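Local coordinates for peptidoglycan-recognition protein LB (Drosophila melanogaster, PDB 7NSZ) that hydrolyses the amide bond between N-acetylmuramoyl and L-amino acid residues of bacterial peptidoglycan, as a zinc-dependent amidase that degrades this immune elicitor, at residues Ile145-Val157 with Phe168-Ile180. The protein carries 1 engineered substitution. Numbering follows the deposited sequence.
Sequences IDPAYKLLGHRQV and FAEISSWPHFTHI. With ZN (zinc ion), chain B; EPE (4-(2-hydroxyethyl)-1-piperazine ethanesulfonic acid), chain C.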
loop_
_atom_site.group_PDB
_atom_site.type_symbol
_atom_site.label_atom_id
_atom_site.label_comp_id
_atom_site.label_asym_id
_atom_site.label_seq_id
_atom_site.Cartn_x
_atom_site.Cartn_y
_atom_site.Cartn_z
ATOM N N ILE A 145 -5.810 11.135 5.514
ATOM C CA ILE A 145 -5.375 11.427 4.124
ATOM C C ILE A 145 -5.914 12.802 3.728
ATOM O O ILE A 145 -7.118 13.054 3.976
ATOM C CB ILE A 145 -5.871 10.342 3.159
ATOM C CG1 ILE A 145 -5.305 8.990 3.546
ATOM C CG2 ILE A 145 -5.490 10.755 1.755
ATOM C CD1 ILE A 145 -5.755 7.851 2.707
ATOM N N ASP A 146 -5.071 13.682 3.229
ATOM C CA ASP A 146 -5.516 15.016 2.796
ATOM C C ASP A 146 -6.675 14.861 1.820
ATOM O O ASP A 146 -6.634 14.051 0.908
ATOM C CB ASP A 146 -4.325 15.739 2.195
ATOM C CG ASP A 146 -4.578 17.214 2.050
ATOM O OD1 ASP A 146 -3.934 17.951 2.830
ATOM O OD2 ASP A 146 -5.444 17.579 1.187
ATOM N N PRO A 147 -7.764 15.656 1.951
ATOM C CA PRO A 147 -8.846 15.601 0.977
ATOM C C PRO A 147 -8.424 15.943 -0.458
ATOM O O PRO A 147 -9.075 15.475 -1.324
ATOM C CB PRO A 147 -9.882 16.627 1.479
ATOM C CG PRO A 147 -9.126 17.499 2.444
ATOM C CD PRO A 147 -7.991 16.659 3.000
ATOM N N ALA A 148 -7.326 16.663 -0.622
ATOM C CA ALA A 148 -6.702 16.945 -1.937
ATOM C C ALA A 148 -5.438 16.111 -2.154
ATOM O O ALA A 148 -4.506 16.562 -2.857
ATOM C CB ALA A 148 -6.378 18.410 -2.039
ATOM N N TYR A 149 -5.462 14.867 -1.676
ATOM C CA TYR A 149 -4.284 13.984 -1.852
ATOM C C TYR A 149 -3.950 13.842 -3.338
ATOM O O TYR A 149 -4.820 13.866 -4.230
ATOM C CB TYR A 149 -4.521 12.643 -1.142
ATOM C CG TYR A 149 -5.565 11.791 -1.787
ATOM C CD1 TYR A 149 -5.254 10.854 -2.754
ATOM C CD2 TYR A 149 -6.909 11.924 -1.447
ATOM C CE1 TYR A 149 -6.217 10.125 -3.404
ATOM C CE2 TYR A 149 -7.885 11.166 -2.072
ATOM C CZ TYR A 149 -7.545 10.239 -3.035
ATOM O OH TYR A 149 -8.461 9.457 -3.692
ATOM N N LYS A 150 -2.677 13.555 -3.568
ATOM C CA LYS A 150 -2.207 13.130 -4.899
ATOM C C LYS A 150 -1.966 11.628 -4.897
ATOM O O LYS A 150 -1.287 11.118 -3.945
ATOM C CB LYS A 150 -0.948 13.859 -5.334
ATOM C CG LYS A 150 -1.223 15.324 -5.637
ATOM C CD LYS A 150 0.024 16.155 -5.831
ATOM C CE LYS A 150 -0.320 17.611 -6.017
ATOM N NZ LYS A 150 -0.385 18.328 -4.717
ATOM N N LEU A 151 -2.472 10.932 -5.887
ATOM C CA LEU A 151 -2.317 9.481 -6.074
ATOM C C LEU A 151 -1.193 9.207 -7.073
ATOM O O LEU A 151 -1.256 9.744 -8.230
ATOM C CB LEU A 151 -3.664 8.878 -6.526
ATOM C CG LEU A 151 -3.641 7.384 -6.801
ATOM C CD1 LEU A 151 -3.639 6.618 -5.477
ATOM C CD2 LEU A 151 -4.842 7.013 -7.645
ATOM N N LEU A 152 -0.242 8.338 -6.690
ATOM C CA LEU A 152 0.916 7.988 -7.553
ATOM C C LEU A 152 1.169 6.494 -7.514
ATOM O O LEU A 152 0.762 5.829 -6.567
ATOM C CB LEU A 152 2.180 8.680 -7.031
ATOM C CG LEU A 152 2.166 10.181 -6.925
ATOM C CD1 LEU A 152 3.391 10.653 -6.122
ATOM C CD2 LEU A 152 2.140 10.841 -8.305
ATOM N N GLY A 153 1.758 5.936 -8.540
ATOM C CA GLY A 153 2.387 4.630 -8.462
ATOM C C GLY A 153 3.845 4.790 -8.087
ATOM O O GLY A 153 4.476 5.819 -8.347
ATOM N N HIS A 154 4.391 3.764 -7.479
ATOM C CA HIS A 154 5.820 3.743 -7.104
ATOM C C HIS A 154 6.744 4.124 -8.258
ATOM O O HIS A 154 7.663 4.897 -8.023
ATOM C CB HIS A 154 6.115 2.371 -6.549
ATOM C CG HIS A 154 7.425 2.184 -5.859
ATOM N ND1 HIS A 154 7.801 0.979 -5.351
ATOM C CD2 HIS A 154 8.506 2.975 -5.718
ATOM C CE1 HIS A 154 9.028 1.063 -4.878
ATOM N NE2 HIS A 154 9.470 2.268 -5.038
ATOM N N ARG A 155 6.431 3.653 -9.461
ATOM C CA ARG A 155 7.296 3.893 -10.649
ATOM C C ARG A 155 7.393 5.392 -10.921
ATOM O O ARG A 155 8.310 5.747 -11.696
ATOM C CB ARG A 155 6.734 3.144 -11.848
ATOM C CG ARG A 155 5.336 3.552 -12.250
ATOM C CD ARG A 155 4.944 3.118 -13.664
ATOM N NE ARG A 155 4.988 1.672 -13.756
ATOM C CZ ARG A 155 4.834 0.984 -14.887
ATOM N NH1 ARG A 155 4.511 1.640 -15.988
ATOM N NH2 ARG A 155 4.947 -0.318 -14.915
ATOM N N GLN A 156 6.533 6.272 -10.455
ATOM C CA GLN A 156 6.627 7.716 -10.705
ATOM C C GLN A 156 7.674 8.380 -9.836
ATOM O O GLN A 156 8.031 9.534 -10.156
ATOM C CB GLN A 156 5.250 8.335 -10.508
ATOM C CG GLN A 156 4.281 7.853 -11.567
ATOM C CD GLN A 156 2.905 8.392 -11.317
ATOM O OE1 GLN A 156 2.097 7.844 -10.548
ATOM N NE2 GLN A 156 2.556 9.511 -11.918
ATOM N N VAL A 157 8.194 7.702 -8.805
ATOM C CA VAL A 157 9.145 8.379 -7.874
ATOM C C VAL A 157 10.478 7.617 -7.793
ATOM O O VAL A 157 11.346 8.136 -7.074
ATOM C CB VAL A 157 8.468 8.616 -6.505
ATOM C CG1 VAL A 157 7.117 9.311 -6.708
ATOM C CG2 VAL A 157 8.249 7.350 -5.695
ATOM N N PHE A 168 -0.804 -0.039 -13.029
ATOM C CA PHE A 168 -0.479 1.378 -13.242
ATOM C C PHE A 168 -1.560 2.026 -14.149
ATOM O O PHE A 168 -2.028 3.131 -13.908
ATOM C CB PHE A 168 0.928 1.576 -13.802
ATOM C CG PHE A 168 1.270 3.046 -13.780
ATOM C CD1 PHE A 168 1.477 3.709 -12.589
ATOM C CD2 PHE A 168 1.472 3.768 -14.955
ATOM C CE1 PHE A 168 1.767 5.056 -12.540
ATOM C CE2 PHE A 168 1.776 5.114 -14.895
ATOM C CZ PHE A 168 1.958 5.759 -13.709
ATOM N N ALA A 169 -1.893 1.351 -15.259
ATOM C CA ALA A 169 -2.911 1.901 -16.182
ATOM C C ALA A 169 -4.242 2.026 -15.456
ATOM O O ALA A 169 -4.981 3.019 -15.662
ATOM C CB ALA A 169 -3.014 1.030 -17.416
ATOM N N GLU A 170 -4.593 1.079 -14.601
ATOM C CA GLU A 170 -5.831 1.146 -13.824
ATOM C C GLU A 170 -5.804 2.383 -12.920
ATOM O O GLU A 170 -6.790 3.122 -12.878
ATOM C CB GLU A 170 -5.980 -0.152 -13.021
ATOM C CG GLU A 170 -7.104 -0.148 -11.989
ATOM C CD GLU A 170 -8.524 0.032 -12.476
ATOM O OE1 GLU A 170 -8.812 -0.393 -13.641
ATOM O OE2 GLU A 170 -9.368 0.495 -11.684
ATOM N N ILE A 171 -4.760 2.544 -12.090
ATOM C CA ILE A 171 -4.794 3.647 -11.101
ATOM C C ILE A 171 -4.733 4.988 -11.814
ATOM O O ILE A 171 -5.147 6.007 -11.270
ATOM C CB ILE A 171 -3.699 3.555 -10.002
ATOM C CG1 ILE A 171 -2.287 3.794 -10.543
ATOM C CG2 ILE A 171 -3.840 2.217 -9.289
ATOM C CD1 ILE A 171 -1.204 3.842 -9.445
ATOM N N SER A 172 -4.200 4.964 -13.049
ATOM C CA SER A 172 -4.193 6.195 -13.886
ATOM C C SER A 172 -5.617 6.672 -14.145
ATOM O O SER A 172 -5.765 7.848 -14.493
ATOM C CB SER A 172 -3.435 6.069 -15.169
ATOM O OG SER A 172 -2.076 5.684 -14.962
ATOM N N SER A 173 -6.619 5.827 -13.936
ATOM C CA SER A 173 -8.033 6.228 -14.168
ATOM C C SER A 173 -8.725 6.603 -12.862
ATOM O O SER A 173 -9.939 6.847 -12.893
ATOM C CB SER A 173 -8.768 5.102 -14.833
ATOM O OG SER A 173 -9.086 4.054 -13.917
ATOM N N TRP A 174 -8.053 6.491 -11.703
ATOM C CA TRP A 174 -8.667 6.810 -10.407
ATOM C C TRP A 174 -8.673 8.314 -10.172
ATOM O O TRP A 174 -7.791 9.061 -10.606
ATOM C CB TRP A 174 -7.945 6.100 -9.251
ATOM C CG TRP A 174 -8.084 4.615 -9.244
ATOM C CD1 TRP A 174 -8.614 3.827 -10.227
ATOM C CD2 TRP A 174 -7.564 3.722 -8.256
ATOM N NE1 TRP A 174 -8.505 2.517 -9.880
ATOM C CE2 TRP A 174 -7.876 2.414 -8.669
ATOM C CE3 TRP A 174 -6.937 3.911 -7.009
ATOM C CZ2 TRP A 174 -7.516 1.282 -7.937
ATOM C CZ3 TRP A 174 -6.586 2.799 -6.283
ATOM C CH2 TRP A 174 -6.879 1.512 -6.726
ATOM N N PRO A 175 -9.629 8.771 -9.341
ATOM C CA PRO A 175 -9.584 10.122 -8.809
ATOM C C PRO A 175 -8.213 10.435 -8.204
ATOM O O PRO A 175 -7.610 9.620 -7.496
ATOM C CB PRO A 175 -10.657 10.179 -7.704
ATOM C CG PRO A 175 -11.501 8.959 -7.894
ATOM C CD PRO A 175 -10.743 7.994 -8.780
ATOM N N HIS A 176 -7.775 11.638 -8.424
ATOM C CA HIS A 176 -6.599 12.240 -7.752
ATOM C C HIS A 176 -5.283 11.747 -8.369
ATOM O O HIS A 176 -4.237 12.215 -7.908
ATOM C CB HIS A 176 -6.612 11.981 -6.234
ATOM C CG HIS A 176 -7.729 12.651 -5.508
ATOM N ND1 HIS A 176 -7.498 13.631 -4.598
ATOM C CD2 HIS A 176 -9.072 12.476 -5.568
ATOM C CE1 HIS A 176 -8.679 14.053 -4.106
ATOM N NE2 HIS A 176 -9.638 13.356 -4.698
ATOM N N PHE A 177 -5.302 10.881 -9.362
ATOM C CA PHE A 177 -4.067 10.468 -10.057
ATOM C C PHE A 177 -3.420 11.696 -10.663
ATOM O O PHE A 177 -4.125 12.572 -11.222
ATOM C CB PHE A 177 -4.382 9.451 -11.139
ATOM C CG PHE A 177 -3.136 9.043 -11.872
ATOM C CD1 PHE A 177 -2.215 8.157 -11.312
ATOM C CD2 PHE A 177 -2.869 9.580 -13.128
ATOM C CE1 PHE A 177 -1.035 7.864 -11.971
ATOM C CE2 PHE A 177 -1.682 9.264 -13.780
ATOM C CZ PHE A 177 -0.794 8.381 -13.219
ATOM N N THR A 178 -2.116 11.785 -10.560
ATOM C CA THR A 178 -1.397 12.902 -11.179
ATOM C C THR A 178 -0.007 12.495 -11.617
ATOM O O THR A 178 0.482 11.407 -11.301
ATOM C CB THR A 178 -1.330 14.095 -10.229
ATOM O OG1 THR A 178 -0.903 15.274 -10.920
ATOM C CG2 THR A 178 -0.412 13.853 -9.052
ATOM N N HIS A 179 0.590 13.345 -12.456
ATOM C CA HIS A 179 2.005 13.235 -12.869
ATOM C C HIS A 179 2.821 14.324 -12.189
ATOM O O HIS A 179 2.436 15.484 -12.185
ATOM C CB HIS A 179 2.163 13.266 -14.390
ATOM C CG HIS A 179 1.746 12.021 -15.051
ATOM N ND1 HIS A 179 2.565 10.955 -15.262
ATOM C CD2 HIS A 179 0.542 11.677 -15.545
ATOM C CE1 HIS A 179 1.896 10.013 -15.915
ATOM N NE2 HIS A 179 0.626 10.437 -16.073
ATOM N N ILE A 180 3.958 13.918 -11.608
ATOM C CA ILE A 180 4.924 14.827 -10.958
ATOM C C ILE A 180 5.370 15.925 -11.955
ATOM O O ILE A 180 5.381 17.081 -11.560
ATOM C CB ILE A 180 6.128 14.040 -10.385
ATOM C CG1 ILE A 180 5.704 13.015 -9.316
ATOM C CG2 ILE A 180 7.174 15.023 -9.871
ATOM C CD1 ILE A 180 5.147 13.635 -8.099
HETATM ZN ZN ZN B . 6.446 -0.543 -5.011
HETATM N N1 EPE C . 8.937 8.835 -14.373
HETATM C C2 EPE C . 9.657 8.469 -15.616
HETATM C C3 EPE C . 10.424 7.175 -15.461
HETATM N N4 EPE C . 11.316 7.206 -14.288
HETATM C C5 EPE C . 10.574 7.562 -13.085
HETATM C C6 EPE C . 9.886 8.888 -13.255
HETATM C C7 EPE C . 12.014 5.918 -14.133
HETATM C C8 EPE C . 13.338 5.983 -13.395
HETATM O O8 EPE C . 13.388 6.870 -12.283
HETATM C C9 EPE C . 8.202 10.108 -14.510
HETATM C C10 EPE C . 7.137 10.235 -13.411
HETATM S S EPE C . 5.936 11.480 -13.753
HETATM O O1S EPE C . 4.857 11.284 -12.788
HETATM O O2S EPE C . 5.378 11.133 -15.117
HETATM O O3S EPE C . 6.543 12.766 -13.660
HETATM O O HOH W 1 -8.141 7.704 -5.710
#
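The H176 imidazole overlaps one face of the Y149 phenol in an offset stack, the centroids 3.9 Å apart and the planes within 3°. H176 ND1 donates to Y149 O at 2.7 Å, in the carbonyl plane and in that of the imidazole, which fixes the turn of that ring. A water joins Y149 OH to P175 O. Next along, L151 bridges to F177: L151 N donates to H176 O and T178 N to L151 O, so the irregular chain after helix 165-171 covers the outer edge of 149-153, an outermost strand of the sheet. L151 directs CB toward the loop and holds CG trans to its own amide nitrogen, and L151 CD2 touches W174 CB at 3.6 Å. Nearer the zinc, R155 CD lies over the F168 ring, 3.6 Å from its centroid and 8° off the normal, while NH2 bonds to E161 O. The Q156 amide stands at that ring's edge, the planes 78° apart. Q156 OE1 accepts from G153 N (2.8 Å), and Q156 NE2 donates to T178 O (2.9 Å) and to sulfonate O1S of the buffer molecule. A leucine here would probably leave G153 N and T178 O without these partners. H154 ND1 binds zinc at 2.1 Å with H44 and C162; through its two protein bonds, the Q156 amide links the turn carrying this ligand to the chain after the helix, consistent with second-shell positioning.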